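Local coordinates for protein RNA-dependent RNA Polymerase (PDB 6TZ0) that catalyses RNA-templated RNA synthesis in a double-stranded RNA virus, most likely making plus strands in transcription and minus strands in genome replication, at residues F12-F23 with Y848-F857. Numbering follows the deposited sequence.
Sequences FSETRKFTRESF and YPFERRDGTF
F18 lies against Y848 and F850, its ring oblique to both and its CE2 reaching the CB of Y848 at 3.5 Å. F12 presents an edge to the face of Y848, the two planes nearly perpendicular at 88°. Farther along, F850 turns its own edge to the face of F23, CE1 to CE1 4.0 Å, and the five rings form an aromatic cluster. The backbones are pinned by a single bridge: F18 N donates to P849 O at 2.6 Å, and E851 N donates to F18 O at 3.0 Å. With the K17 chain fully extended beyond CG, its CD rides over the centre of the F857 ring, and NZ stays over the same face, 4.0 Å from the centroid, a cation-pi contact. The methyl CG2 of T19 lies beside the E851 carboxylate, while T19 and S22 form a capping box at the start of helix 20-35. Y900 and F902, outside the two segments, make further edge-to-face contacts with F850. Buried aromatics and two backbone bonds thus join the turn between helices 11-15 and 20-35 to a distant loop, away from the metal- and nucleotide-binding sites; at the partly exposed side, the cation-pi contact of K17 with F857 probably adds to the hold.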
ATOM      1  N   PHE A  12      22.369  -8.066  42.841  1.00 50.88           N
ATOM      2  CA  PHE A  12      22.367  -7.328  41.585  1.00 50.88           C
ATOM      3  C   PHE A  12      21.434  -6.130  41.638  1.00 50.88           C
ATOM      4  O   PHE A  12      21.724  -5.098  41.026  1.00 50.88           O
ATOM      5  CB  PHE A  12      21.980  -8.246  40.429  1.00 50.88           C
ATOM      6  CG  PHE A  12      21.717  -7.518  39.143  1.00 50.88           C
ATOM      7  CD1 PHE A  12      22.752  -6.922  38.447  1.00 50.88           C
ATOM      8  CD2 PHE A  12      20.434  -7.427  38.632  1.00 50.88           C
ATOM      9  CE1 PHE A  12      22.512  -6.242  37.271  1.00 50.88           C
ATOM     10  CE2 PHE A  12      20.187  -6.752  37.457  1.00 50.88           C
ATOM     11  CZ  PHE A  12      21.228  -6.159  36.775  1.00 50.88           C
ATOM     12  N   SER A  13      20.320  -6.235  42.365  1.00 50.22           N
ATOM     13  CA  SER A  13      19.373  -5.130  42.438  1.00 50.22           C
ATOM     14  C   SER A  13      19.926  -3.940  43.208  1.00 50.22           C
ATOM     15  O   SER A  13      19.407  -2.830  43.060  1.00 50.22           O
ATOM     16  CB  SER A  13      18.072  -5.585  43.088  1.00 50.22           C
ATOM     17  OG  SER A  13      18.274  -5.857  44.458  1.00 50.22           O
ATOM     18  N   GLU A  14      20.963  -4.140  44.019  1.00 52.74           N
ATOM     19  CA  GLU A  14      21.565  -3.056  44.774  1.00 52.74           C
ATOM     20  C   GLU A  14      22.873  -2.547  44.192  1.00 52.74           C
ATOM     21  O   GLU A  14      23.230  -1.395  44.449  1.00 52.74           O
ATOM     22  CB  GLU A  14      21.787  -3.487  46.230  1.00 52.74           C
ATOM     23  CG  GLU A  14      22.747  -4.635  46.400  1.00 52.74           C
ATOM     24  CD  GLU A  14      22.844  -5.093  47.836  1.00 52.74           C
ATOM     25  OE1 GLU A  14      22.142  -4.514  48.691  1.00 52.74           O
ATOM     26  OE2 GLU A  14      23.617  -6.035  48.109  1.00 52.74           O
ATOM     27  N   THR A  15      23.578  -3.351  43.399  1.00 50.16           N
ATOM     28  CA  THR A  15      24.850  -2.944  42.820  1.00 50.16           C
ATOM     29  C   THR A  15      24.786  -2.677  41.327  1.00 50.16           C
ATOM     30  O   THR A  15      25.606  -1.906  40.826  1.00 50.16           O
ATOM     31  CB  THR A  15      25.922  -4.009  43.079  1.00 50.16           C
ATOM     32  OG1 THR A  15      25.526  -5.241  42.470  1.00 50.16           O
ATOM     33  CG2 THR A  15      26.098  -4.229  44.561  1.00 50.16           C
ATOM     34  N   ARG A  16      23.841  -3.314  40.622  1.00 46.35           N
ATOM     35  CA  ARG A  16      23.654  -3.218  39.168  1.00 46.35           C
ATOM     36  C   ARG A  16      24.908  -3.619  38.400  1.00 46.35           C
ATOM     37  O   ARG A  16      25.178  -3.104  37.316  1.00 46.35           O
ATOM     38  CB  ARG A  16      23.167  -1.829  38.752  1.00 46.35           C
ATOM     39  CG  ARG A  16      21.803  -1.502  39.319  1.00 46.35           C
ATOM     40  CD  ARG A  16      21.313  -0.134  38.901  1.00 46.35           C
ATOM     41  NE  ARG A  16      20.068   0.211  39.575  1.00 46.35           N
ATOM     42  CZ  ARG A  16      19.447   1.377  39.447  1.00 46.35           C
ATOM     43  NH1 ARG A  16      19.950   2.311  38.658  1.00 46.35           N
ATOM     44  NH2 ARG A  16      18.321   1.604  40.104  1.00 46.35           N
ATOM     45  N   LYS A  17      25.667  -4.550  38.971  1.00 49.20           N
ATOM     46  CA  LYS A  17      26.854  -5.122  38.363  1.00 49.20           C
ATOM     47  C   LYS A  17      26.752  -6.631  38.477  1.00 49.20           C
ATOM     48  O   LYS A  17      26.014  -7.155  39.312  1.00 49.20           O
ATOM     49  CB  LYS A  17      28.137  -4.648  39.050  1.00 49.20           C
ATOM     50  CG  LYS A  17      28.425  -3.179  38.906  1.00 49.20           C
ATOM     51  CD  LYS A  17      29.697  -2.824  39.629  1.00 49.20           C
ATOM     52  CE  LYS A  17      30.007  -1.354  39.493  1.00 49.20           C
ATOM     53  NZ  LYS A  17      31.267  -1.012  40.200  1.00 49.20           N
ATOM     54  N   PHE A  18      27.496  -7.330  37.636  1.00 51.58           N
ATOM     55  CA  PHE A  18      27.510  -8.785  37.665  1.00 51.58           C
ATOM     56  C   PHE A  18      28.847  -9.270  38.203  1.00 51.58           C
ATOM     57  O   PHE A  18      29.864  -9.218  37.507  1.00 51.58           O
ATOM     58  CB  PHE A  18      27.231  -9.391  36.293  1.00 51.58           C
ATOM     59  CG  PHE A  18      25.832  -9.178  35.817  1.00 51.58           C
ATOM     60  CD1 PHE A  18      24.763  -9.628  36.571  1.00 51.58           C
ATOM     61  CD2 PHE A  18      25.583  -8.635  34.572  1.00 51.58           C
ATOM     62  CE1 PHE A  18      23.469  -9.456  36.129  1.00 51.58           C
ATOM     63  CE2 PHE A  18      24.290  -8.477  34.118  1.00 51.58           C
ATOM     64  CZ  PHE A  18      23.233  -8.883  34.900  1.00 51.58           C
ATOM     65  N   THR A  19      28.834  -9.748  39.437  1.00 55.72           N
ATOM     66  CA  THR A  19      29.925 -10.516  40.003  1.00 55.72           C
ATOM     67  C   THR A  19      29.677 -11.988  39.680  1.00 55.72           C
ATOM     68  O   THR A  19      28.839 -12.325  38.841  1.00 55.72           O
ATOM     69  CB  THR A  19      30.026 -10.257  41.505  1.00 55.72           C
ATOM     70  OG1 THR A  19      28.852 -10.757  42.155  1.00 55.72           O
ATOM     71  CG2 THR A  19      30.129  -8.765  41.774  1.00 55.72           C
ATOM     72  N   ARG A  20      30.412 -12.884  40.331  1.00 58.56           N
ATOM     73  CA  ARG A  20      30.122 -14.300  40.153  1.00 58.56           C
ATOM     74  C   ARG A  20      29.066 -14.802  41.128  1.00 58.56           C
ATOM     75  O   ARG A  20      28.465 -15.852  40.883  1.00 58.56           O
ATOM     76  CB  ARG A  20      31.398 -15.131  40.287  1.00 58.56           C
ATOM     77  CG  ARG A  20      32.394 -14.873  39.178  1.00 58.56           C
ATOM     78  CD  ARG A  20      33.499 -15.901  39.160  1.00 58.56           C
ATOM     79  NE  ARG A  20      34.291 -15.918  40.386  1.00 58.56           N
ATOM     80  CZ  ARG A  20      35.358 -15.155  40.608  1.00 58.56           C
ATOM     81  NH1 ARG A  20      35.763 -14.292  39.690  1.00 58.56           N
ATOM     82  NH2 ARG A  20      36.013 -15.247  41.756  1.00 58.56           N
ATOM     83  N   GLU A  21      28.823 -14.074  42.215  1.00 58.46           N
ATOM     84  CA  GLU A  21      27.760 -14.412  43.148  1.00 58.46           C
ATOM     85  C   GLU A  21      26.436 -13.746  42.810  1.00 58.46           C
ATOM     86  O   GLU A  21      25.416 -14.096  43.410  1.00 58.46           O
ATOM     87  CB  GLU A  21      28.151 -14.020  44.579  1.00 58.46           C
ATOM     88  CG  GLU A  21      29.277 -14.843  45.182  1.00 58.46           C
ATOM     89  CD  GLU A  21      30.658 -14.314  44.842  1.00 58.46           C
ATOM     90  OE1 GLU A  21      30.754 -13.260  44.178  1.00 58.46           O
ATOM     91  OE2 GLU A  21      31.651 -14.952  45.248  1.00 58.46           O
ATOM     92  N   SER A  22      26.430 -12.793  41.882  1.00 56.18           N
ATOM     93  CA  SER A  22      25.221 -12.074  41.512  1.00 56.18           C
ATOM     94  C   SER A  22      24.669 -12.483  40.159  1.00 56.18           C
ATOM     95  O   SER A  22      23.456 -12.400  39.946  1.00 56.18           O
ATOM     96  CB  SER A  22      25.484 -10.565  41.514  1.00 56.18           C
ATOM     97  OG  SER A  22      26.456 -10.207  40.555  1.00 56.18           O
ATOM     98  N   PHE A  23      25.529 -12.935  39.247  1.00 55.18           N
ATOM     99  CA  PHE A  23      25.081 -13.311  37.912  1.00 55.18           C
ATOM    100  C   PHE A  23      24.353 -14.650  37.937  1.00 55.18           C
ATOM    101  O   PHE A  23      23.337 -14.828  37.252  1.00 55.18           O
ATOM    102  CB  PHE A  23      26.285 -13.349  36.972  1.00 55.18           C
ATOM    103  CG  PHE A  23      25.940 -13.573  35.531  1.00 55.18           C
ATOM    104  CD1 PHE A  23      25.367 -12.563  34.780  1.00 55.18           C
ATOM    105  CD2 PHE A  23      26.226 -14.777  34.917  1.00 55.18           C
ATOM    106  CE1 PHE A  23      25.057 -12.760  33.455  1.00 55.18           C
ATOM    107  CE2 PHE A  23      25.916 -14.976  33.592  1.00 55.18           C
ATOM    108  CZ  PHE A  23      25.340 -13.964  32.859  1.00 55.18           C
ATOM    109  N   TYR A 848      26.012  -5.221  31.402  1.00 46.72           N
ATOM    110  CA  TYR A 848      26.328  -4.609  32.685  1.00 46.72           C
ATOM    111  C   TYR A 848      27.775  -4.917  33.053  1.00 46.72           C
ATOM    112  O   TYR A 848      28.408  -5.750  32.404  1.00 46.72           O
ATOM    113  CB  TYR A 848      25.340  -5.127  33.732  1.00 46.72           C
ATOM    114  CG  TYR A 848      23.951  -4.564  33.589  1.00 46.72           C
ATOM    115  CD1 TYR A 848      23.609  -3.364  34.190  1.00 46.72           C
ATOM    116  CD2 TYR A 848      22.989  -5.221  32.837  1.00 46.72           C
ATOM    117  CE1 TYR A 848      22.351  -2.839  34.061  1.00 46.72           C
ATOM    118  CE2 TYR A 848      21.721  -4.706  32.702  1.00 46.72           C
ATOM    119  CZ  TYR A 848      21.410  -3.513  33.316  1.00 46.72           C
ATOM    120  OH  TYR A 848      20.153  -2.988  33.186  1.00 46.72           O
ATOM    121  N   PRO A 849      28.355  -4.227  34.048  1.00 48.62           N
ATOM    122  CA  PRO A 849      29.737  -4.545  34.461  1.00 48.62           C
ATOM    123  C   PRO A 849      29.925  -5.969  34.965  1.00 48.62           C
ATOM    124  O   PRO A 849      29.286  -6.400  35.923  1.00 48.62           O
ATOM    125  CB  PRO A 849      30.003  -3.526  35.572  1.00 48.62           C
ATOM    126  CG  PRO A 849      29.183  -2.389  35.220  1.00 48.62           C
ATOM    127  CD  PRO A 849      27.934  -2.932  34.626  1.00 48.62           C
ATOM    128  N   PHE A 850      30.813  -6.699  34.292  1.00 52.20           N
ATOM    129  CA  PHE A 850      31.299  -7.990  34.751  1.00 52.20           C
ATOM    130  C   PHE A 850      32.562  -7.791  35.571  1.00 52.20           C
ATOM    131  O   PHE A 850      33.397  -6.949  35.242  1.00 52.20           O
ATOM    132  CB  PHE A 850      31.595  -8.918  33.575  1.00 52.20           C
ATOM    133  CG  PHE A 850      30.373  -9.440  32.888  1.00 52.20           C
ATOM    134  CD1 PHE A 850      29.710 -10.550  33.383  1.00 52.20           C
ATOM    135  CD2 PHE A 850      29.879  -8.818  31.755  1.00 52.20           C
ATOM    136  CE1 PHE A 850      28.585 -11.039  32.759  1.00 52.20           C
ATOM    137  CE2 PHE A 850      28.749  -9.298  31.125  1.00 52.20           C
ATOM    138  CZ  PHE A 850      28.102 -10.412  31.629  1.00 52.20           C
ATOM    139  N   GLU A 851      32.705  -8.570  36.639  1.00 54.96           N
ATOM    140  CA  GLU A 851      33.884  -8.447  37.482  1.00 54.96           C
ATOM    141  C   GLU A 851      35.023  -9.285  36.918  1.00 54.96           C
ATOM    142  O   GLU A 851      34.822 -10.422  36.487  1.00 54.96           O
ATOM    143  CB  GLU A 851      33.579  -8.874  38.916  1.00 54.96           C
ATOM    144  CG  GLU A 851      34.711  -8.569  39.883  1.00 54.96           C
ATOM    145  CD  GLU A 851      34.413  -8.996  41.299  1.00 54.96           C
ATOM    146  OE1 GLU A 851      33.343  -9.586  41.531  1.00 54.96           O
ATOM    147  OE2 GLU A 851      35.252  -8.735  42.185  1.00 54.96           O
ATOM    148  N   ARG A 852      36.220  -8.708  36.913  1.00 54.82           N
ATOM    149  CA  ARG A 852      37.421  -9.411  36.499  1.00 54.82           C
ATOM    150  C   ARG A 852      37.985 -10.180  37.692  1.00 54.82           C
ATOM    151  O   ARG A 852      37.378 -10.237  38.762  1.00 54.82           O
ATOM    152  CB  ARG A 852      38.438  -8.424  35.935  1.00 54.82           C
ATOM    153  CG  ARG A 852      37.972  -7.674  34.705  1.00 54.82           C
ATOM    154  CD  ARG A 852      39.083  -6.801  34.161  1.00 54.82           C
ATOM    155  NE  ARG A 852      38.676  -6.039  32.988  1.00 54.82           N
ATOM    156  CZ  ARG A 852      38.227  -4.794  33.040  1.00 54.82           C
ATOM    157  NH1 ARG A 852      38.147  -4.171  34.203  1.00 54.82           N
ATOM    158  NH2 ARG A 852      37.875  -4.164  31.929  1.00 54.82           N
ATOM    159  N   ARG A 853      39.158 -10.764  37.517  1.00 58.85           N
ATOM    160  CA  ARG A 853      39.824 -11.460  38.608  1.00 58.85           C
ATOM    161  C   ARG A 853      40.386 -10.508  39.674  1.00 58.85           C
ATOM    162  O   ARG A 853      40.608 -10.910  40.813  1.00 58.85           O
ATOM    163  CB  ARG A 853      40.952 -12.346  38.076  1.00 58.85           C
ATOM    164  CG  ARG A 853      40.481 -13.596  37.359  1.00 58.85           C
ATOM    165  CD  ARG A 853      41.584 -14.638  37.302  1.00 58.85           C
ATOM    166  NE  ARG A 853      41.150 -15.860  36.632  1.00 58.85           N
ATOM    167  CZ  ARG A 853      40.466 -16.835  37.223  1.00 58.85           C
ATOM    168  NH1 ARG A 853      40.128 -16.729  38.499  1.00 58.85           N
ATOM    169  NH2 ARG A 853      40.115 -17.910  36.536  1.00 58.85           N
ATOM    170  N   ASP A 854      40.614  -9.251  39.299  1.00 60.96           N
ATOM    171  CA  ASP A 854      41.280  -8.302  40.173  1.00 60.96           C
ATOM    172  C   ASP A 854      40.321  -7.521  41.057  1.00 60.96           C
ATOM    173  O   ASP A 854      40.776  -6.795  41.946  1.00 60.96           O
ATOM    174  CB  ASP A 854      42.096  -7.321  39.335  1.00 60.96           C
ATOM    175  CG  ASP A 854      43.206  -8.000  38.577  1.00 60.96           C
ATOM    176  OD1 ASP A 854      43.690  -9.050  39.053  1.00 60.96           O
ATOM    177  OD2 ASP A 854      43.596  -7.486  37.508  1.00 60.96           O
ATOM    178  N   GLY A 855      39.018  -7.651  40.843  1.00 57.82           N
ATOM    179  CA  GLY A 855      38.051  -6.805  41.498  1.00 57.82           C
ATOM    180  C   GLY A 855      37.614  -5.617  40.675  1.00 57.82           C
ATOM    181  O   GLY A 855      36.669  -4.924  41.068  1.00 57.82           O
ATOM    182  N   THR A 856      38.279  -5.358  39.554  1.00 55.49           N
ATOM    183  CA  THR A 856      37.829  -4.322  38.645  1.00 55.49           C
ATOM    184  C   THR A 856      36.652  -4.821  37.820  1.00 55.49           C
ATOM    185  O   THR A 856      36.386  -6.021  37.723  1.00 55.49           O
ATOM    186  CB  THR A 856      38.960  -3.871  37.723  1.00 55.49           C
ATOM    187  OG1 THR A 856      39.429  -4.989  36.961  1.00 55.49           O
ATOM    188  CG2 THR A 856      40.103  -3.302  38.531  1.00 55.49           C
ATOM    189  N   PHE A 857      35.943  -3.877  37.222  1.00 52.62           N
ATOM    190  CA  PHE A 857      34.734  -4.164  36.474  1.00 52.62           C
ATOM    191  C   PHE A 857      34.884  -3.688  35.040  1.00 52.62           C
ATOM    192  O   PHE A 857      35.581  -2.711  34.763  1.00 52.62           O
ATOM    193  CB  PHE A 857      33.524  -3.491  37.127  1.00 52.62           C
ATOM    194  CG  PHE A 857      33.111  -4.125  38.413  1.00 52.62           C
ATOM    195  CD1 PHE A 857      32.210  -5.173  38.422  1.00 52.62           C
ATOM    196  CD2 PHE A 857      33.660  -3.709  39.611  1.00 52.62           C
ATOM    197  CE1 PHE A 857      31.836  -5.769  39.600  1.00 52.62           C
ATOM    198  CE2 PHE A 857      33.295  -4.305  40.795  1.00 52.62           C
ATOM    199  CZ  PHE A 857      32.381  -5.338  40.789  1.00 52.62           C
TER